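Local atomic coordinates of CPXV203 protein (Cowpox virus, PDB entry 4HKJ), a protein that binds MHC class I molecules and probably retains them inside infected cells, which would help cowpox virus escape cytotoxic T cells. Residues 98-110 and 126-138. Residues are numbered along the deposited sequence; the frame is centred on the assembly and turned at random.
Sequences PDCSKHILISVYC and ESNYLHITVKYDT
H103 and H131 stack at the start of two parallel strands, 103-110 and 131-137, whose axes run at 13° to each other. Their imidazoles form an offset stack with centroids 3.6 Å apart and planes nearly parallel, NE2 of H103 sitting over the centre of the H131 ring. In both residues CG is anti to the carbonyl carbon, which sends the rings out alongside each other in the same direction. The H103 ring is further fixed by its ND1, which donates to D99 O (3.3 Å) from above the carbonyl plane, while K102 N reaches the same oxygen from the opposite face. S127 O lies over the other face of H131.

The backbones zip together in the staggered pattern of a parallel ladder. H131 N donates to K102 O at 2.9 Å, and I104 then bridges H131 and T133, its N bonding H131 O and its O accepting from T133 N. I106 repeats this between T133 and K135, with K135 N 2.8 Å from I106 O. V108 N continues to K135 O, but the last rung, D137 N to V108 O, is weak at 3.4 Å.

Apolar contacts gather on the face bearing I104, I106 and V108. CG1 of I104 meets CD1 of L130 at 4.1 Å, and CB of V108 approaches CB of Y136 at 3.9 Å.

This face turns inward, with I106, V108, I132 and V134 packing on strand 15-25 of the second sheet in a beta sandwich. Strand 53-59 flanks 103-110, strand 119-126 flanks 131-137, and the C110–C140 disulfide ties the far end of 103-110 to the residue just before strand 141-152.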
loop_
_atom_site.group_PDB
_atom_site.type_symbol
_atom_site.label_atom_id
_atom_site.label_comp_id
_atom_site.label_asym_id
_atom_site.label_seq_id
_atom_site.Cartn_x
_atom_site.Cartn_y
_atom_site.Cartn_z
ATOM N N PRO D 98 -6.601 -13.216 -27.428
ATOM C CA PRO D 98 -6.944 -12.015 -28.198
ATOM C C PRO D 98 -6.752 -10.744 -27.376
ATOM O O PRO D 98 -6.987 -10.757 -26.169
ATOM C CB PRO D 98 -8.427 -12.224 -28.511
ATOM C CG PRO D 98 -8.577 -13.702 -28.576
ATOM C CD PRO D 98 -7.648 -14.248 -27.528
ATOM N N ASP D 99 -6.323 -9.668 -28.027
ATOM C CA ASP D 99 -6.019 -8.420 -27.335
ATOM C C ASP D 99 -7.257 -7.811 -26.681
ATOM O O ASP D 99 -7.187 -7.291 -25.568
ATOM C CB ASP D 99 -5.383 -7.416 -28.297
ATOM C CG ASP D 99 -4.709 -6.265 -27.577
ATOM O OD1 ASP D 99 -3.548 -6.433 -27.149
ATOM O OD2 ASP D 99 -5.334 -5.193 -27.439
ATOM N N CYS D 100 -8.386 -7.884 -27.380
ATOM C CA CYS D 100 -9.635 -7.298 -26.901
ATOM C C CYS D 100 -10.089 -7.908 -25.577
ATOM O O CYS D 100 -10.712 -7.235 -24.755
ATOM C CB CYS D 100 -10.734 -7.463 -27.949
ATOM S SG CYS D 100 -11.146 -9.184 -28.320
ATOM N N SER D 101 -9.779 -9.185 -25.377
ATOM C CA SER D 101 -10.153 -9.875 -24.149
ATOM C C SER D 101 -9.246 -9.479 -22.989
ATOM O O SER D 101 -9.490 -9.860 -21.843
ATOM C CB SER D 101 -10.121 -11.390 -24.355
ATOM O OG SER D 101 -11.066 -11.794 -25.329
ATOM N N LYS D 102 -8.200 -8.713 -23.286
ATOM C CA LYS D 102 -7.267 -8.268 -22.257
ATOM C C LYS D 102 -7.469 -6.799 -21.891
ATOM O O LYS D 102 -6.705 -6.230 -21.111
ATOM C CB LYS D 102 -5.822 -8.532 -22.685
ATOM C CG LYS D 102 -5.492 -10.011 -22.812
ATOM C CD LYS D 102 -4.040 -10.240 -23.202
ATOM C CE LYS D 102 -3.754 -9.751 -24.612
ATOM N NZ LYS D 102 -2.353 -10.044 -25.016
ATOM N N HIS D 103 -8.503 -6.190 -22.462
ATOM C CA HIS D 103 -8.912 -4.849 -22.069
ATOM C C HIS D 103 -10.174 -4.929 -21.222
ATOM O O HIS D 103 -11.256 -5.226 -21.728
ATOM C CB HIS D 103 -9.141 -3.963 -23.295
ATOM C CG HIS D 103 -7.882 -3.394 -23.869
ATOM N ND1 HIS D 103 -7.032 -4.124 -24.671
ATOM C CD2 HIS D 103 -7.324 -2.166 -23.750
ATOM C CE1 HIS D 103 -6.008 -3.369 -25.025
ATOM N NE2 HIS D 103 -6.161 -2.175 -24.479
ATOM N N ILE D 104 -10.023 -4.664 -19.929
ATOM C CA ILE D 104 -11.109 -4.837 -18.972
ATOM C C ILE D 104 -11.745 -3.511 -18.564
ATOM O O ILE D 104 -11.049 -2.568 -18.189
ATOM C CB ILE D 104 -10.614 -5.561 -17.704
ATOM C CG1 ILE D 104 -9.973 -6.902 -18.066
ATOM C CG2 ILE D 104 -11.752 -5.757 -16.718
ATOM C CD1 ILE D 104 -10.907 -7.856 -18.773
ATOM N N LEU D 105 -13.071 -3.448 -18.637
ATOM C CA LEU D 105 -13.814 -2.290 -18.160
ATOM C C LEU D 105 -14.728 -2.683 -17.004
ATOM O O LEU D 105 -15.653 -3.478 -17.173
ATOM C CB LEU D 105 -14.637 -1.666 -19.286
ATOM C CG LEU D 105 -15.638 -0.594 -18.839
ATOM C CD1 LEU D 105 -14.923 0.595 -18.212
ATOM C CD2 LEU D 105 -16.515 -0.153 -20.000
ATOM N N ILE D 106 -14.464 -2.120 -15.829
ATOM C CA ILE D 106 -15.223 -2.458 -14.632
ATOM C C ILE D 106 -16.049 -1.276 -14.131
ATOM O O ILE D 106 -15.518 -0.194 -13.883
ATOM C CB ILE D 106 -14.294 -2.966 -13.514
ATOM C CG1 ILE D 106 -13.610 -4.261 -13.952
ATOM C CG2 ILE D 106 -15.070 -3.184 -12.229
ATOM C CD1 ILE D 106 -12.676 -4.853 -12.919
ATOM N N SER D 107 -17.354 -1.490 -13.990
ATOM C CA SER D 107 -18.258 -0.448 -13.519
ATOM C C SER D 107 -18.846 -0.821 -12.163
ATOM O O SER D 107 -19.482 -1.867 -12.020
ATOM C CB SER D 107 -19.378 -0.215 -14.533
ATOM O OG SER D 107 -18.857 -0.043 -15.839
ATOM N N VAL D 108 -18.634 0.036 -11.168
ATOM C CA VAL D 108 -19.110 -0.236 -9.815
ATOM C C VAL D 108 -20.267 0.677 -9.411
ATOM O O VAL D 108 -20.080 1.872 -9.179
ATOM C CB VAL D 108 -17.980 -0.106 -8.779
ATOM C CG1 VAL D 108 -18.501 -0.446 -7.393
ATOM C CG2 VAL D 108 -16.817 -1.011 -9.149
ATOM N N TYR D 109 -21.461 0.101 -9.326
ATOM C CA TYR D 109 -22.644 0.834 -8.898
ATOM C C TYR D 109 -23.013 0.432 -7.477
ATOM O O TYR D 109 -22.680 -0.666 -7.033
ATOM C CB TYR D 109 -23.815 0.549 -9.838
ATOM C CG TYR D 109 -23.485 0.731 -11.301
ATOM C CD1 TYR D 109 -23.618 1.969 -11.914
ATOM C CD2 TYR D 109 -23.042 -0.336 -12.072
ATOM C CE1 TYR D 109 -23.317 2.141 -13.253
ATOM C CE2 TYR D 109 -22.740 -0.175 -13.409
ATOM C CZ TYR D 109 -22.877 1.065 -13.994
ATOM O OH TYR D 109 -22.575 1.225 -15.325
ATOM N N CYS D 110 -23.703 1.320 -6.767
ATOM C CA CYS D 110 -24.138 1.029 -5.404
ATOM C C CYS D 110 -25.626 0.691 -5.339
ATOM O O CYS D 110 -26.455 1.370 -5.943
ATOM C CB CYS D 110 -23.802 2.191 -4.463
ATOM S SG CYS D 110 -24.037 3.842 -5.162
ATOM N N GLU D 126 -2.172 -0.335 -16.753
ATOM C CA GLU D 126 -1.793 -0.238 -18.158
ATOM C C GLU D 126 -0.507 -1.023 -18.409
ATOM O O GLU D 126 0.590 -0.532 -18.148
ATOM C CB GLU D 126 -1.601 1.228 -18.556
ATOM C CG GLU D 126 -1.167 1.440 -20.002
ATOM C CD GLU D 126 -2.304 1.261 -20.989
ATOM O OE1 GLU D 126 -3.477 1.301 -20.561
ATOM O OE2 GLU D 126 -2.024 1.082 -22.194
ATOM N N SER D 127 -0.646 -2.247 -18.908
ATOM C CA SER D 127 0.511 -3.091 -19.181
ATOM C C SER D 127 0.300 -3.952 -20.423
ATOM O O SER D 127 -0.788 -3.969 -21.002
ATOM C CB SER D 127 0.828 -3.979 -17.976
ATOM O OG SER D 127 -0.223 -4.891 -17.722
ATOM N N ASN D 128 1.345 -4.673 -20.819
ATOM C CA ASN D 128 1.297 -5.520 -22.007
ATOM C C ASN D 128 0.382 -6.729 -21.845
ATOM O O ASN D 128 -0.062 -7.317 -22.830
ATOM C CB ASN D 128 2.706 -5.986 -22.386
ATOM C CG ASN D 128 3.582 -4.852 -22.881
ATOM O OD1 ASN D 128 4.646 -4.582 -22.322
ATOM N ND2 ASN D 128 3.139 -4.182 -23.938
ATOM N N TYR D 129 0.102 -7.093 -20.597
ATOM C CA TYR D 129 -0.708 -8.270 -20.308
ATOM C C TYR D 129 -2.175 -7.927 -20.053
ATOM O O TYR D 129 -3.068 -8.698 -20.406
ATOM C CB TYR D 129 -0.143 -9.031 -19.106
ATOM C CG TYR D 129 1.227 -9.635 -19.332
ATOM C CD1 TYR D 129 1.718 -9.837 -20.615
ATOM C CD2 TYR D 129 2.026 -10.006 -18.260
ATOM C CE1 TYR D 129 2.969 -10.389 -20.821
ATOM C CE2 TYR D 129 3.278 -10.558 -18.458
ATOM C CZ TYR D 129 3.744 -10.747 -19.741
ATOM O OH TYR D 129 4.988 -11.298 -19.945
ATOM N N LEU D 130 -2.422 -6.772 -19.443
ATOM C CA LEU D 130 -3.772 -6.430 -19.014
ATOM C C LEU D 130 -4.018 -4.923 -18.954
ATOM O O LEU D 130 -3.106 -4.141 -18.689
ATOM C CB LEU D 130 -4.053 -7.053 -17.644
ATOM C CG LEU D 130 -5.521 -7.276 -17.271
ATOM C CD1 LEU D 130 -6.147 -8.316 -18.189
ATOM C CD2 LEU D 130 -5.649 -7.692 -15.816
ATOM N N HIS D 131 -5.264 -4.533 -19.208
ATOM C CA HIS D 131 -5.695 -3.146 -19.072
ATOM C C HIS D 131 -6.917 -3.085 -18.159
ATOM O O HIS D 131 -7.955 -3.669 -18.466
ATOM C CB HIS D 131 -6.039 -2.548 -20.439
ATOM C CG HIS D 131 -4.883 -2.499 -21.390
ATOM N ND1 HIS D 131 -4.511 -3.574 -22.168
ATOM C CD2 HIS D 131 -4.019 -1.501 -21.691
ATOM C CE1 HIS D 131 -3.468 -3.241 -22.906
ATOM N NE2 HIS D 131 -3.149 -1.988 -22.636
ATOM N N ILE D 132 -6.791 -2.390 -17.033
ATOM C CA ILE D 132 -7.896 -2.292 -16.083
ATOM C C ILE D 132 -8.405 -0.860 -15.928
ATOM O O ILE D 132 -7.700 0.013 -15.422
ATOM C CB ILE D 132 -7.517 -2.854 -14.696
ATOM C CG1 ILE D 132 -7.138 -4.333 -14.806
ATOM C CG2 ILE D 132 -8.665 -2.673 -13.716
ATOM C CD1 ILE D 132 -6.802 -4.982 -13.477
ATOM N N THR D 133 -9.638 -0.632 -16.369
ATOM C CA THR D 133 -10.280 0.670 -16.221
ATOM C C THR D 133 -11.473 0.556 -15.275
ATOM O O THR D 133 -12.311 -0.334 -15.425
ATOM C CB THR D 133 -10.753 1.219 -17.580
ATOM O OG1 THR D 133 -9.669 1.184 -18.516
ATOM C CG2 THR D 133 -11.245 2.649 -17.436
ATOM N N VAL D 134 -11.544 1.454 -14.297
ATOM C CA VAL D 134 -12.608 1.402 -13.298
ATOM C C VAL D 134 -13.487 2.650 -13.299
ATOM O O VAL D 134 -12.996 3.775 -13.192
ATOM C CB VAL D 134 -12.043 1.179 -11.883
ATOM C CG1 VAL D 134 -13.160 1.229 -10.850
ATOM C CG2 VAL D 134 -11.310 -0.146 -11.815
ATOM N N LYS D 135 -14.792 2.431 -13.424
ATOM C CA LYS D 135 -15.780 3.499 -13.362
ATOM C C LYS D 135 -16.664 3.274 -12.140
ATOM O O LYS D 135 -17.289 2.223 -12.011
ATOM C CB LYS D 135 -16.629 3.491 -14.634
ATOM C CG LYS D 135 -17.852 4.389 -14.589
ATOM C CD LYS D 135 -18.766 4.113 -15.775
ATOM C CE LYS D 135 -20.035 4.946 -15.710
ATOM N NZ LYS D 135 -19.768 6.401 -15.884
ATOM N N TYR D 136 -16.712 4.249 -11.237
ATOM C CA TYR D 136 -17.465 4.074 -9.998
ATOM C C TYR D 136 -18.173 5.336 -9.507
ATOM O O TYR D 136 -17.722 6.456 -9.750
ATOM C CB TYR D 136 -16.567 3.503 -8.895
ATOM C CG TYR D 136 -15.455 4.428 -8.447
ATOM C CD1 TYR D 136 -14.267 4.522 -9.164
ATOM C CD2 TYR D 136 -15.586 5.197 -7.297
ATOM C CE1 TYR D 136 -13.248 5.363 -8.753
ATOM C CE2 TYR D 136 -14.574 6.039 -6.881
ATOM C CZ TYR D 136 -13.408 6.120 -7.610
ATOM O OH TYR D 136 -12.399 6.959 -7.195
ATOM N N ASP D 137 -19.287 5.133 -8.810
ATOM C CA ASP D 137 -20.083 6.223 -8.257
ATOM C C ASP D 137 -19.435 6.750 -6.979
ATOM O O ASP D 137 -19.373 6.048 -5.972
ATOM C CB ASP D 137 -21.502 5.731 -7.965
ATOM C CG ASP D 137 -22.492 6.863 -7.771
ATOM O OD1 ASP D 137 -22.074 7.978 -7.395
ATOM O OD2 ASP D 137 -23.699 6.632 -7.990
ATOM N N THR D 138 -18.965 7.993 -7.026
ATOM C CA THR D 138 -18.239 8.581 -5.905
ATOM C C THR D 138 -19.163 9.123 -4.816
ATOM O O THR D 138 -18.698 9.635 -3.799
ATOM C CB THR D 138 -17.299 9.711 -6.374
ATOM O OG1 THR D 138 -18.075 10.822 -6.838
ATOM C CG2 THR D 138 -16.394 9.222 -7.496
#